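Local structure of putative glutathionylspermidine synthase (Methylobacillus flagellatus, 3N6X) at residues A[77-82]-A[427-432]; A[143-148]-A[162-167]; A[168-173]-A[232-237]; A[197-202]-A[236-241]; A[220-225]-A[240-245]. The protein is a putative glutathionylspermidine synthase with a circularly permuted ATP-grasp fold, and so probably an ATP-dependent ligase whose substrates are not established. All coordinates share one frame; numbering follows the deposited sequence. Where two conformers were deposited one is given.

Interaction 1 joins 77-82 to 427-432 and closes a loop of 344 residues, within which the other four contacts lie. Interaction 2 comes first, where strands 144-151 and 157-163 form a hairpin. The chain runs straight on from 167 into interaction 3, which ties the start of helix 170-183 to helix 232-242. Interaction 4 then opens at helix 199-209 and ends on that same helix, sharing Ala-236 and Phe-237 with interaction 3. Interaction 5 opens at strand 220-223, crosses interaction 3 and closes on the end of helix 232-242 and the residues after it. Interactions 1 and 2 meet in one sheet, where Arg-430 forms a salt bridge with Asp-148.

Interaction 1: A[77-82]-A[427-432]; sequences RILSAS and VDLRPF
This is a buried side-chain contact between strands 77-79 and 423-435, with no hydrogen bond across it. The local strand axes stay 10.3 Å apart and cross at -59°, which leaves side chains to span the gap. Arg-77 does most of this. Its CG is anti to the backbone N (chi1 172°) and the chain bends at chi2, which brings the guanidinium over Val-427. CG2 of Val-427 lies against one face of that group, toward its rim, 3.4 Å from Arg-77 NH1. The carbonyl O of Asp-428 sits at the guanidinium edge, 4.0 Å from Arg-77 NH1. CD1 of Leu-429 approaches the same NH1 obliquely, at 3.7 Å. Both strands belong to a mixed sheet of the circularly permuted ATP-grasp region. They are not paired with each other there: strand 77-79 runs parallel to strand 464-471, and Cys-447 of strand 446-450 touches Arg-77, Val-427 and Leu-429. The charge of Arg-77 is met by a salt bridge to Glu-12. A leucine in place of Arg-77 would probably leave Glu-12 without its mate and take the flat group off Val-427. Farther along, Leu-79 and Leu-429 reach tip to tip, with CD1 of Leu-79 3.8 Å from CD2 of Leu-429.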
# COMPACT_ATOMS: atom_id res chain seq x y z
N ARG A 77 -9.63 14.02 2.68
CA ARG A 77 -10.01 13.02 3.67
C ARG A 77 -9.31 13.47 4.95
O ARG A 77 -8.08 13.42 5.03
CB ARG A 77 -9.52 11.63 3.20
CG ARG A 77 -9.68 10.53 4.22
CD ARG A 77 -11.07 9.94 4.17
NE ARG A 77 -11.25 8.90 5.17
CZ ARG A 77 -10.90 7.63 4.99
NH1 ARG A 77 -10.30 7.25 3.86
NH2 ARG A 77 -11.11 6.74 5.95
N ILE A 78 -10.06 14.05 5.89
CA ILE A 78 -9.45 14.61 7.12
C ILE A 78 -9.52 13.63 8.27
O ILE A 78 -10.58 13.09 8.54
CB ILE A 78 -10.05 16.01 7.50
CG1 ILE A 78 -10.19 16.93 6.26
CG2 ILE A 78 -9.20 16.69 8.59
CD1 ILE A 78 -10.99 18.22 6.49
N LEU A 79 -8.38 13.41 8.96
CA LEU A 79 -8.30 12.53 10.13
C LEU A 79 -7.74 13.32 11.29
O LEU A 79 -6.81 14.09 11.11
CB LEU A 79 -7.40 11.30 9.84
CG LEU A 79 -7.81 10.42 8.63
CD1 LEU A 79 -6.67 9.49 8.23
CD2 LEU A 79 -9.07 9.61 8.93
N SER A 80 -8.32 13.15 12.48
CA SER A 80 -7.85 13.86 13.67
C SER A 80 -6.54 13.30 14.18
O SER A 80 -6.18 12.17 13.84
CB SER A 80 -8.91 13.82 14.78
OG SER A 80 -9.06 12.53 15.34
N ALA A 81 -5.85 14.06 15.03
CA ALA A 81 -4.61 13.63 15.64
C ALA A 81 -4.79 12.34 16.44
O ALA A 81 -3.89 11.51 16.45
CB ALA A 81 -4.05 14.73 16.53
N SER A 82 -5.95 12.17 17.10
CA SER A 82 -6.18 10.98 17.92
C SER A 82 -6.53 9.74 17.07
O SER A 82 -6.03 8.65 17.36
CB SER A 82 -7.23 11.25 19.00
OG SER A 82 -8.52 11.43 18.45
N VAL A 427 -14.41 5.40 0.04
CA VAL A 427 -12.96 5.63 0.04
C VAL A 427 -12.20 4.52 0.75
O VAL A 427 -12.75 3.87 1.66
CB VAL A 427 -12.57 7.01 0.68
CG1 VAL A 427 -12.95 8.17 -0.23
CG2 VAL A 427 -13.18 7.17 2.07
N ASP A 428 -10.92 4.38 0.43
CA ASP A 428 -10.01 3.54 1.20
C ASP A 428 -8.71 4.32 1.46
O ASP A 428 -8.49 5.38 0.86
CB ASP A 428 -9.80 2.16 0.56
CG ASP A 428 -8.79 2.08 -0.57
OD1 ASP A 428 -8.35 3.14 -1.05
OD2 ASP A 428 -8.46 0.95 -0.98
N LEU A 429 -7.88 3.83 2.39
CA LEU A 429 -6.69 4.53 2.84
C LEU A 429 -5.44 3.65 2.81
O LEU A 429 -5.45 2.54 3.36
CB LEU A 429 -6.97 5.02 4.29
CG LEU A 429 -6.15 6.19 4.78
CD1 LEU A 429 -6.62 7.50 4.13
CD2 LEU A 429 -6.23 6.30 6.29
N ARG A 430 -4.35 4.15 2.22
CA ARG A 430 -3.08 3.43 2.23
C ARG A 430 -1.92 4.24 2.86
O ARG A 430 -1.22 4.96 2.15
CB ARG A 430 -2.70 2.88 0.84
CG ARG A 430 -1.46 1.96 0.89
CD ARG A 430 -0.87 1.67 -0.47
NE ARG A 430 -1.47 0.49 -1.09
CZ ARG A 430 -0.93 -0.19 -2.10
NH1 ARG A 430 0.25 0.18 -2.60
NH2 ARG A 430 -1.55 -1.24 -2.61
N PRO A 431 -1.66 4.10 4.17
CA PRO A 431 -0.45 4.70 4.74
C PRO A 431 0.77 3.79 4.46
O PRO A 431 0.61 2.63 4.06
CB PRO A 431 -0.77 4.80 6.23
CG PRO A 431 -1.75 3.72 6.50
CD PRO A 431 -2.40 3.31 5.19
N PHE A 432 1.99 4.31 4.66
CA PHE A 432 3.21 3.59 4.36
C PHE A 432 4.07 3.47 5.60
O PHE A 432 4.55 4.47 6.10
CB PHE A 432 3.99 4.28 3.22
CG PHE A 432 3.22 4.35 1.91
CD1 PHE A 432 2.29 5.36 1.68
CD2 PHE A 432 3.40 3.37 0.93
CE1 PHE A 432 1.55 5.39 0.49
CE2 PHE A 432 2.67 3.41 -0.26
CZ PHE A 432 1.75 4.41 -0.47

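Interaction 2: A[143-148]-A[162-167]; sequences HIAGVD and DNLRTP. With SO4 (sulfate ion), chain B.
Gly-146 and Asn-163 form an antiparallel hydrogen-bonded pair, with Gly-146 N to Asn-163 O at 2.9 Å and Asn-163 N to Gly-146 O at 2.8 Å. Val-147 and Asp-162 follow as a non-hydrogen-bonded pair. The side chain of Asn-163 reaches across to the neighbouring strand, with CG anti to its own carbonyl carbon (chi1 -56°). Its ND2 gives a nearly straight bond of 3.0 Å to Asp-148 OD2. The donor stands above the carboxylate plane, and the two flat groups are turned 71° apart. A second, weak bond runs from Asn-163 ND2 to Gly-146 O. Asp-148 also has a salt bridge to Arg-430. With an alanine replacing Asn-163, Asp-148 OD2 is likely to lose this amide donor, and Gly-146 O its weak second bond. Gly-146 suits the place, since a CB there would press on Asn-163 CB. Pro-167 CG packs on Ile-144 CG2 at 3.7 Å on the same face as Asn-163; on the other face, Ala-145 CB meets Leu-164 CD2 at 3.6 Å. Beyond the strand, the chain curls round a sulfate, probably from the crystallisation liquor. Arg-165 N binds its O2 at 2.7 Å; Thr-166 N binds its O4 at 2.7 Å, and Thr-166 OG1 binds O4 too. The arrangement is a beta hairpin, strands 144-151 and 157-163, running into a loop whose backbone N-H groups hold a sulfate.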
# COMPACT_ATOMS: atom_id res chain seq x y z
N HIS A 143 11.09 -3.04 4.55
CA HIS A 143 11.57 -1.68 4.85
C HIS A 143 10.45 -0.70 4.59
O HIS A 143 10.32 0.30 5.29
CB HIS A 143 12.84 -1.36 4.01
CG HIS A 143 13.93 -2.35 4.22
ND1 HIS A 143 13.87 -3.63 3.67
CD2 HIS A 143 15.03 -2.27 5.00
CE1 HIS A 143 14.95 -4.26 4.11
NE2 HIS A 143 15.68 -3.49 4.91
N ILE A 144 9.61 -1.01 3.59
CA ILE A 144 8.39 -0.27 3.29
C ILE A 144 7.22 -1.26 3.26
O ILE A 144 7.26 -2.26 2.52
CB ILE A 144 8.47 0.51 1.96
CG1 ILE A 144 9.78 1.33 1.85
CG2 ILE A 144 7.21 1.40 1.75
CD1 ILE A 144 9.96 1.98 0.52
N ALA A 145 6.15 -0.94 4.00
CA ALA A 145 4.95 -1.75 4.04
C ALA A 145 3.74 -0.87 3.83
O ALA A 145 3.54 0.10 4.56
CB ALA A 145 4.84 -2.46 5.38
N GLY A 146 2.97 -1.19 2.80
CA GLY A 146 1.70 -0.52 2.53
C GLY A 146 0.57 -1.30 3.18
O GLY A 146 0.53 -2.53 3.10
N VAL A 147 -0.32 -0.60 3.88
CA VAL A 147 -1.44 -1.24 4.58
C VAL A 147 -2.74 -0.67 4.04
O VAL A 147 -3.01 0.50 4.26
CB VAL A 147 -1.34 -1.03 6.14
CG1 VAL A 147 -2.43 -1.80 6.87
CG2 VAL A 147 0.04 -1.42 6.66
N ASP A 148 -3.53 -1.47 3.34
CA ASP A 148 -4.81 -0.97 2.81
C ASP A 148 -5.90 -1.02 3.89
O ASP A 148 -6.20 -2.09 4.42
CB ASP A 148 -5.21 -1.71 1.51
CG ASP A 148 -4.23 -1.47 0.36
OD1 ASP A 148 -3.87 -0.29 0.11
OD2 ASP A 148 -3.81 -2.46 -0.29
N ASP A 162 -2.12 -6.47 2.98
CA ASP A 162 -0.77 -5.99 3.28
C ASP A 162 0.03 -5.93 1.96
O ASP A 162 -0.23 -6.73 1.07
CB ASP A 162 -0.08 -6.94 4.30
CG ASP A 162 -0.82 -7.05 5.63
OD1 ASP A 162 -0.90 -6.04 6.37
OD2 ASP A 162 -1.30 -8.17 5.96
N ASN A 163 0.94 -4.95 1.81
CA ASN A 163 1.77 -4.79 0.59
C ASN A 163 3.23 -4.69 0.97
O ASN A 163 3.67 -3.63 1.40
CB ASN A 163 1.34 -3.56 -0.22
CG ASN A 163 -0.12 -3.56 -0.59
OD1 ASN A 163 -0.54 -4.19 -1.57
ND2 ASN A 163 -0.92 -2.86 0.20
N LEU A 164 3.97 -5.81 0.85
CA LEU A 164 5.34 -5.92 1.35
C LEU A 164 6.39 -6.21 0.27
O LEU A 164 7.55 -6.46 0.61
CB LEU A 164 5.40 -7.03 2.44
CG LEU A 164 4.28 -7.07 3.49
CD1 LEU A 164 4.34 -8.36 4.27
CD2 LEU A 164 4.37 -5.91 4.44
N ARG A 165 5.98 -6.26 -1.00
CA ARG A 165 6.90 -6.62 -2.09
C ARG A 165 7.64 -5.38 -2.64
O ARG A 165 8.82 -5.18 -2.31
CB ARG A 165 6.16 -7.41 -3.19
CG ARG A 165 5.72 -8.80 -2.69
CD ARG A 165 4.65 -9.44 -3.54
NE ARG A 165 3.90 -10.42 -2.77
CZ ARG A 165 3.28 -11.47 -3.29
NH1 ARG A 165 3.32 -11.69 -4.60
NH2 ARG A 165 2.63 -12.32 -2.51
N THR A 166 6.94 -4.54 -3.43
CA THR A 166 7.46 -3.24 -3.93
C THR A 166 6.31 -2.19 -3.76
O THR A 166 5.78 -1.71 -4.78
CB THR A 166 7.93 -3.35 -5.43
OG1 THR A 166 6.83 -3.80 -6.23
CG2 THR A 166 9.15 -4.28 -5.61
N PRO A 167 5.80 -1.96 -2.50
CA PRO A 167 4.63 -1.07 -2.33
C PRO A 167 4.76 0.27 -3.05
O PRO A 167 5.85 0.87 -3.08
CB PRO A 167 4.51 -0.91 -0.81
CG PRO A 167 5.81 -1.38 -0.27
CD PRO A 167 6.28 -2.44 -1.19
S SO4 B . 3.26 -4.72 -3.44
O1 SO4 B . 2.45 -3.55 -3.19
O2 SO4 B . 3.77 -5.25 -2.19
O3 SO4 B . 2.44 -5.71 -4.11
O4 SO4 B . 4.35 -4.38 -4.31

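Interaction 3: A[168-173]-A[232-237]; sequences SGVSYM and YFEHAF
Glu-234 reaches from its helix to the start of helix 170-183, and its carboxylate accepts from Gly-169 and Ser-171 there. Its chain is extended beyond CG, which carries the carboxylate across to Gly-169. Glu-234 OE1 accepts two firm bonds. Gly-169 N gives one at 2.9 Å, on the syn lone pair of OE1. Ser-171 OG gives the other at 3.1 Å, on the anti lone pair. The serine hydroxyl lies between its backbone N and carbonyl carbon (chi1 64°), and this turns it to the glutamate. Ser-171 N adds a weak bond of 3.4 Å to Glu-234 OE1. Gly-169 N also makes a weak one to Glu-234 OE2, which has its stronger partner in a salt bridge to Arg-276. A negative group at this N-terminal end would probably be favoured by the helix dipole. Gly-169 is the N-cap residue, and its backbone angles call for glycine. Ser-168 CB comes 3.6 Å from Glu-234 OE2. Phe-237 CD2 lies 3.7 Å from Ser-171 CB. The same ring also touches Leu-174 and Glu-175 of helix 170-183. On other sides, Val-170 leans on Tyr-199 of helix 199-209, and His-235 and Ala-236 rest on Leu-246 of strand 245-247.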
# COMPACT_ATOMS: atom_id res chain seq x y z
N SER A 168 3.66 0.73 -3.66
CA SER A 168 3.67 1.96 -4.44
C SER A 168 2.51 2.88 -4.07
O SER A 168 1.61 2.48 -3.35
CB SER A 168 3.63 1.64 -5.93
OG SER A 168 2.47 0.87 -6.25
N GLY A 169 2.57 4.13 -4.56
CA GLY A 169 1.51 5.11 -4.34
C GLY A 169 1.94 6.39 -3.66
O GLY A 169 1.17 7.35 -3.65
N VAL A 170 3.19 6.43 -3.09
CA VAL A 170 3.67 7.64 -2.40
C VAL A 170 3.71 8.87 -3.28
O VAL A 170 3.44 9.97 -2.79
CB VAL A 170 4.97 7.46 -1.57
CG1 VAL A 170 4.94 6.18 -0.75
CG2 VAL A 170 6.20 7.49 -2.45
N SER A 171 3.99 8.70 -4.60
CA SER A 171 4.03 9.83 -5.55
C SER A 171 2.68 10.53 -5.63
O SER A 171 2.63 11.75 -5.63
CB SER A 171 4.52 9.38 -6.93
OG SER A 171 3.62 8.46 -7.53
N TYR A 172 1.57 9.76 -5.59
CA TYR A 172 0.23 10.35 -5.58
C TYR A 172 -0.03 11.06 -4.24
O TYR A 172 -0.60 12.14 -4.23
CB TYR A 172 -0.84 9.28 -5.84
CG TYR A 172 -0.83 8.74 -7.25
CD1 TYR A 172 -1.34 9.49 -8.31
CD2 TYR A 172 -0.40 7.45 -7.52
CE1 TYR A 172 -1.34 9.00 -9.62
CE2 TYR A 172 -0.40 6.94 -8.82
CZ TYR A 172 -0.87 7.72 -9.87
OH TYR A 172 -0.88 7.22 -11.15
N MSE A 173 0.46 10.50 -3.14
CA MSE A 173 0.31 11.11 -1.82
C MSE A 173 1.04 12.47 -1.78
O MSE A 173 0.47 13.47 -1.33
CB MSE A 173 0.86 10.17 -0.71
CG MSE A 173 0.95 10.84 0.67
SE MSE A 173 1.77 9.70 2.03
CE MSE A 173 3.59 10.28 1.86
N TYR A 232 7.26 3.41 -13.31
CA TYR A 232 8.57 4.00 -13.60
C TYR A 232 8.68 5.44 -13.17
O TYR A 232 9.68 5.79 -12.54
CB TYR A 232 8.98 3.83 -15.06
CG TYR A 232 10.36 4.40 -15.37
CD1 TYR A 232 11.50 3.85 -14.80
CD2 TYR A 232 10.51 5.49 -16.22
CE1 TYR A 232 12.77 4.33 -15.11
CE2 TYR A 232 11.77 5.98 -16.54
CZ TYR A 232 12.90 5.41 -15.98
OH TYR A 232 14.15 5.89 -16.30
N PHE A 233 7.66 6.28 -13.48
CA PHE A 233 7.71 7.68 -13.06
C PHE A 233 7.90 7.79 -11.55
O PHE A 233 8.72 8.60 -11.12
CB PHE A 233 6.48 8.49 -13.54
CG PHE A 233 6.46 9.89 -12.96
CD1 PHE A 233 7.35 10.86 -13.41
CD2 PHE A 233 5.64 10.21 -11.89
CE1 PHE A 233 7.39 12.13 -12.83
CE2 PHE A 233 5.68 11.48 -11.30
CZ PHE A 233 6.55 12.43 -11.78
N GLU A 234 7.20 6.95 -10.75
CA GLU A 234 7.37 6.96 -9.30
C GLU A 234 8.82 6.63 -8.92
O GLU A 234 9.37 7.29 -8.04
CB GLU A 234 6.38 6.00 -8.60
CG GLU A 234 6.41 6.16 -7.08
CD GLU A 234 5.41 5.36 -6.27
OE1 GLU A 234 4.23 5.76 -6.23
OE2 GLU A 234 5.85 4.44 -5.55
N HIS A 235 9.47 5.67 -9.64
CA HIS A 235 10.86 5.28 -9.37
C HIS A 235 11.79 6.47 -9.60
O HIS A 235 12.62 6.79 -8.74
CB HIS A 235 11.29 4.09 -10.26
CG HIS A 235 10.36 2.90 -10.22
ND1 HIS A 235 10.54 1.83 -11.08
CD2 HIS A 235 9.30 2.64 -9.41
CE1 HIS A 235 9.57 0.97 -10.78
NE2 HIS A 235 8.79 1.42 -9.80
N ALA A 236 11.63 7.16 -10.75
CA ALA A 236 12.44 8.31 -11.12
C ALA A 236 12.18 9.48 -10.15
O ALA A 236 13.14 10.09 -9.65
CB ALA A 236 12.14 8.72 -12.56
N PHE A 237 10.88 9.71 -9.82
CA PHE A 237 10.45 10.77 -8.89
C PHE A 237 11.01 10.57 -7.47
O PHE A 237 11.64 11.50 -6.94
CB PHE A 237 8.90 10.89 -8.88
CG PHE A 237 8.33 11.77 -7.79
CD1 PHE A 237 8.40 13.16 -7.88
CD2 PHE A 237 7.72 11.21 -6.66
CE1 PHE A 237 7.87 13.98 -6.87
CE2 PHE A 237 7.20 12.03 -5.65
CZ PHE A 237 7.27 13.41 -5.76

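Interaction 4: A[197-202]-A[236-241]; sequences EHYPQV and AFIAQQ
Pro-200, in the first turn of helix 199-209, packs against Ile-238 and Gln-241 of helix 232-242. Its ring lies beside the Gln-241 side chain, both pointing the same way, with Pro-200 CG 3.6 Å from Gln-241 CB. Ile-238 was deposited in two conformers, and its contacts here hold for one of them. In that conformer the same Pro-200 CG is 3.7 Å from Ile-238 CD1. Ile-238 then has CG1 anti to its backbone N (chi1 -157°), and this swings CD1 toward helix 199-209. There CD1 also meets the edge of the Tyr-199 ring, 3.9 Å from Tyr-199 CE1. The two side chains cross at about a right angle. This is helix-to-helix packing within the circularly permuted ATP-grasp region. Helix 232-242 is the helix of a beta-alpha-beta unit. On its other contacts, Ile-238 and Ala-239 touch Leu-222 of strand 220-223. The Tyr-199 ring reaches Phe-432 and Leu-434 of strand 423-435, which links the helix pair to the large sheet. Gln-201 and Gln-241 are both bent at chi2. In Gln-201 the bend (chi2 -57°) folds the amide back toward the end of helix 232-242. Its NE2 gives a weak bond of 3.4 Å to Gln-241 O, and its stronger partner is the carbonyl of Met-242. In Gln-241, CG is anti to the carbonyl carbon (chi1 -76°) and lies over one face of the Phe-237 ring, toward the rim. A water bridges the two segments. It donates to Glu-197 O at 3.0 Å and to Gln-241 OE1 at 2.9 Å.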
# COMPACT_ATOMS: atom_id res chain seq x y z
N GLU A 197 5.99 15.96 2.83
CA GLU A 197 7.08 16.05 1.84
C GLU A 197 8.47 15.61 2.30
O GLU A 197 9.37 15.49 1.46
CB GLU A 197 7.09 17.39 1.10
CG GLU A 197 7.43 18.60 1.96
CD GLU A 197 7.41 19.90 1.17
OE1 GLU A 197 8.29 20.09 0.30
OE2 GLU A 197 6.48 20.71 1.39
N HIS A 198 8.63 15.31 3.59
CA HIS A 198 9.90 14.82 4.14
C HIS A 198 10.04 13.27 4.01
O HIS A 198 11.08 12.72 4.36
CB HIS A 198 10.06 15.26 5.60
CG HIS A 198 8.95 14.78 6.50
ND1 HIS A 198 7.63 15.16 6.29
CD2 HIS A 198 9.02 13.99 7.60
CE1 HIS A 198 6.94 14.59 7.26
NE2 HIS A 198 7.73 13.88 8.07
N TYR A 199 8.98 12.60 3.49
CA TYR A 199 8.95 11.14 3.30
C TYR A 199 10.21 10.61 2.59
O TYR A 199 10.89 9.78 3.17
CB TYR A 199 7.64 10.69 2.57
CG TYR A 199 7.65 9.21 2.19
CD1 TYR A 199 8.29 8.77 1.04
CD2 TYR A 199 7.02 8.26 3.00
CE1 TYR A 199 8.35 7.41 0.72
CE2 TYR A 199 7.05 6.91 2.68
CZ TYR A 199 7.73 6.49 1.54
OH TYR A 199 7.76 5.16 1.21
N PRO A 200 10.61 11.15 1.39
CA PRO A 200 11.82 10.62 0.71
C PRO A 200 13.10 10.67 1.54
O PRO A 200 13.92 9.74 1.45
CB PRO A 200 11.92 11.49 -0.54
CG PRO A 200 10.52 11.88 -0.81
CD PRO A 200 9.92 12.12 0.53
N GLN A 201 13.27 11.71 2.37
CA GLN A 201 14.45 11.84 3.21
C GLN A 201 14.39 10.93 4.43
O GLN A 201 15.42 10.42 4.87
CB GLN A 201 14.72 13.31 3.59
CG GLN A 201 15.25 14.14 2.41
CD GLN A 201 16.52 13.58 1.81
OE1 GLN A 201 17.50 13.27 2.50
NE2 GLN A 201 16.55 13.48 0.50
N VAL A 202 13.17 10.67 4.95
CA VAL A 202 12.96 9.69 6.04
C VAL A 202 13.30 8.29 5.47
O VAL A 202 14.03 7.54 6.09
CB VAL A 202 11.52 9.74 6.63
CG1 VAL A 202 11.27 8.58 7.60
CG2 VAL A 202 11.24 11.09 7.31
N ALA A 236 11.63 7.16 -10.75
CA ALA A 236 12.44 8.31 -11.12
C ALA A 236 12.18 9.48 -10.15
O ALA A 236 13.14 10.09 -9.65
CB ALA A 236 12.14 8.72 -12.56
N PHE A 237 10.88 9.71 -9.82
CA PHE A 237 10.45 10.77 -8.89
C PHE A 237 11.01 10.57 -7.47
O PHE A 237 11.64 11.50 -6.94
CB PHE A 237 8.90 10.89 -8.88
CG PHE A 237 8.33 11.77 -7.79
CD1 PHE A 237 8.40 13.16 -7.88
CD2 PHE A 237 7.72 11.21 -6.66
CE1 PHE A 237 7.87 13.98 -6.87
CE2 PHE A 237 7.20 12.03 -5.65
CZ PHE A 237 7.27 13.41 -5.76
N ILE A 238 10.81 9.37 -6.86
CA ILE A 238 11.31 9.12 -5.51
C ILE A 238 12.85 9.18 -5.43
O ILE A 238 13.38 9.81 -4.53
CB ILE A 238 10.64 7.88 -4.82
CG1 ILE A 238 10.72 7.96 -3.29
CG2 ILE A 238 11.15 6.56 -5.35
CD1 ILE A 238 9.68 8.83 -2.65
N ALA A 239 13.55 8.62 -6.43
CA ALA A 239 15.03 8.67 -6.49
C ALA A 239 15.53 10.13 -6.60
O ALA A 239 16.49 10.51 -5.92
CB ALA A 239 15.54 7.85 -7.68
N GLN A 240 14.84 10.94 -7.41
CA GLN A 240 15.18 12.36 -7.55
C GLN A 240 14.90 13.09 -6.22
O GLN A 240 15.78 13.78 -5.72
CB GLN A 240 14.40 13.01 -8.72
CG GLN A 240 14.85 14.42 -9.08
CD GLN A 240 14.11 15.48 -8.30
OE1 GLN A 240 12.90 15.36 -8.02
NE2 GLN A 240 14.82 16.53 -7.91
N GLN A 241 13.72 12.83 -5.60
CA GLN A 241 13.37 13.41 -4.28
C GLN A 241 14.38 13.00 -3.20
O GLN A 241 14.66 13.78 -2.28
CB GLN A 241 11.95 12.98 -3.87
CG GLN A 241 10.83 13.73 -4.59
CD GLN A 241 10.92 15.22 -4.40
OE1 GLN A 241 10.98 15.74 -3.27
NE2 GLN A 241 11.00 15.94 -5.50
O HOH W 1 8.83 15.21 -1.43

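Interaction 5: A[220-225]-A[240-245]; sequences VVLLTP and QQMGIE
The contact belongs to a beta-alpha-beta unit, strand 220-223, helix 232-242 and strand 245-247, in which the two strands run parallel in one sheet. Ile-244 and Glu-245, at the return from the helix, meet Val-220, Val-221 and Leu-222. The helix ends in a Schellman motif. Gly-243 is its C-prime residue, and its positive phi favours glycine. Ile-244 N bonds to Ala-239 O, while Gly-243 N bonds weakly to Gln-240 O. The turn sets Ile-244 against the strand. Its CG1 lies between the backbone N and the carbonyl carbon (chi1 66°), and CD1 extends from it over the peptide between Val-221 and Leu-222. Ile-244 CD1 is 3.8 Å from Leu-222 N. It also packs at 4.0 Å on Val-220 CG1, the two side chains crossing at a slant. Closer in, Ile-244 CB lies 3.3 Å from the carbonyl O of Val-220. Met-242, a selenomethionine, bends at chi3 and brings CE to within 3.9 Å of Leu-222 CD1. These two side chains cross at about a right angle. Leu-222 also touches Tyr-274 of strand 268-275. Leu-204 and Leu-207 of helix 199-209 touch Ile-244 and Val-220 in turn. A water joins the backbones by donating to Val-220 O at 2.7 Å and accepting from Glu-245 N at 2.9 Å. Leu-222 N gives a nearly straight bond of 2.9 Å to Glu-245 O, almost along the C=O axis.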
# COMPACT_ATOMS: atom_id res chain seq x y z
N VAL A 220 23.59 4.46 -1.64
CA VAL A 220 22.25 3.94 -1.88
C VAL A 220 21.83 4.24 -3.32
O VAL A 220 22.00 5.35 -3.79
CB VAL A 220 21.21 4.52 -0.86
CG1 VAL A 220 19.84 3.86 -1.02
CG2 VAL A 220 21.71 4.39 0.58
N VAL A 221 21.29 3.23 -4.01
CA VAL A 221 20.77 3.39 -5.37
C VAL A 221 19.33 2.84 -5.44
O VAL A 221 18.93 2.07 -4.57
CB VAL A 221 21.68 2.74 -6.47
CG1 VAL A 221 23.11 3.30 -6.42
CG2 VAL A 221 21.68 1.22 -6.36
N LEU A 222 18.57 3.24 -6.45
CA LEU A 222 17.24 2.69 -6.69
C LEU A 222 17.29 1.85 -7.98
O LEU A 222 17.49 2.40 -9.07
CB LEU A 222 16.18 3.81 -6.81
CG LEU A 222 14.69 3.38 -6.63
CD1 LEU A 222 13.81 4.59 -6.36
CD2 LEU A 222 14.15 2.63 -7.86
N LEU A 223 17.13 0.51 -7.84
CA LEU A 223 17.13 -0.39 -9.00
C LEU A 223 15.72 -0.47 -9.63
O LEU A 223 14.77 -0.92 -8.99
CB LEU A 223 17.67 -1.78 -8.62
CG LEU A 223 17.57 -2.90 -9.65
CD1 LEU A 223 18.48 -2.63 -10.87
CD2 LEU A 223 17.91 -4.24 -9.02
N THR A 224 15.59 0.05 -10.87
CA THR A 224 14.32 0.09 -11.60
C THR A 224 14.32 -0.89 -12.79
O THR A 224 15.36 -1.09 -13.44
CB THR A 224 14.02 1.54 -12.07
OG1 THR A 224 12.74 1.57 -12.70
CG2 THR A 224 15.07 2.08 -13.06
N PRO A 225 13.14 -1.48 -13.16
CA PRO A 225 13.09 -2.29 -14.39
C PRO A 225 13.25 -1.42 -15.64
O PRO A 225 13.75 -1.89 -16.65
CB PRO A 225 11.71 -2.95 -14.33
CG PRO A 225 10.90 -2.10 -13.45
CD PRO A 225 11.81 -1.38 -12.50
N GLN A 240 14.84 10.94 -7.41
CA GLN A 240 15.18 12.36 -7.55
C GLN A 240 14.90 13.09 -6.22
O GLN A 240 15.78 13.78 -5.72
CB GLN A 240 14.40 13.01 -8.72
CG GLN A 240 14.85 14.42 -9.08
CD GLN A 240 14.11 15.48 -8.30
OE1 GLN A 240 12.90 15.36 -8.02
NE2 GLN A 240 14.82 16.53 -7.91
N GLN A 241 13.72 12.83 -5.60
CA GLN A 241 13.37 13.41 -4.28
C GLN A 241 14.38 13.00 -3.20
O GLN A 241 14.66 13.78 -2.28
CB GLN A 241 11.95 12.98 -3.87
CG GLN A 241 10.83 13.73 -4.59
CD GLN A 241 10.92 15.22 -4.40
OE1 GLN A 241 10.98 15.74 -3.27
NE2 GLN A 241 11.00 15.94 -5.50
N MSE A 242 14.93 11.80 -3.31
CA MSE A 242 15.91 11.30 -2.36
C MSE A 242 17.31 11.83 -2.65
O MSE A 242 18.12 11.98 -1.73
CB MSE A 242 15.93 9.76 -2.39
CG MSE A 242 14.77 9.12 -1.64
SE MSE A 242 14.91 7.15 -1.56
CE MSE A 242 14.20 6.76 -3.16
N GLY A 243 17.62 12.05 -3.93
CA GLY A 243 18.95 12.47 -4.35
C GLY A 243 19.90 11.29 -4.52
O GLY A 243 21.08 11.39 -4.19
N ILE A 244 19.37 10.15 -4.98
CA ILE A 244 20.16 8.94 -5.22
C ILE A 244 20.08 8.53 -6.70
O ILE A 244 19.14 8.93 -7.40
CB ILE A 244 19.76 7.77 -4.27
CG1 ILE A 244 18.30 7.26 -4.57
CG2 ILE A 244 19.98 8.15 -2.80
CD1 ILE A 244 17.90 5.98 -3.85
N GLU A 245 21.05 7.73 -7.17
CA GLU A 245 21.08 7.27 -8.56
C GLU A 245 19.95 6.32 -8.87
O GLU A 245 19.64 5.44 -8.05
CB GLU A 245 22.42 6.58 -8.89
CG GLU A 245 23.62 7.52 -8.89
CD GLU A 245 23.61 8.59 -9.96
OE1 GLU A 245 22.93 8.41 -11.00
OE2 GLU A 245 24.32 9.61 -9.78
O HOH W 2 23.22 7.21 -5.32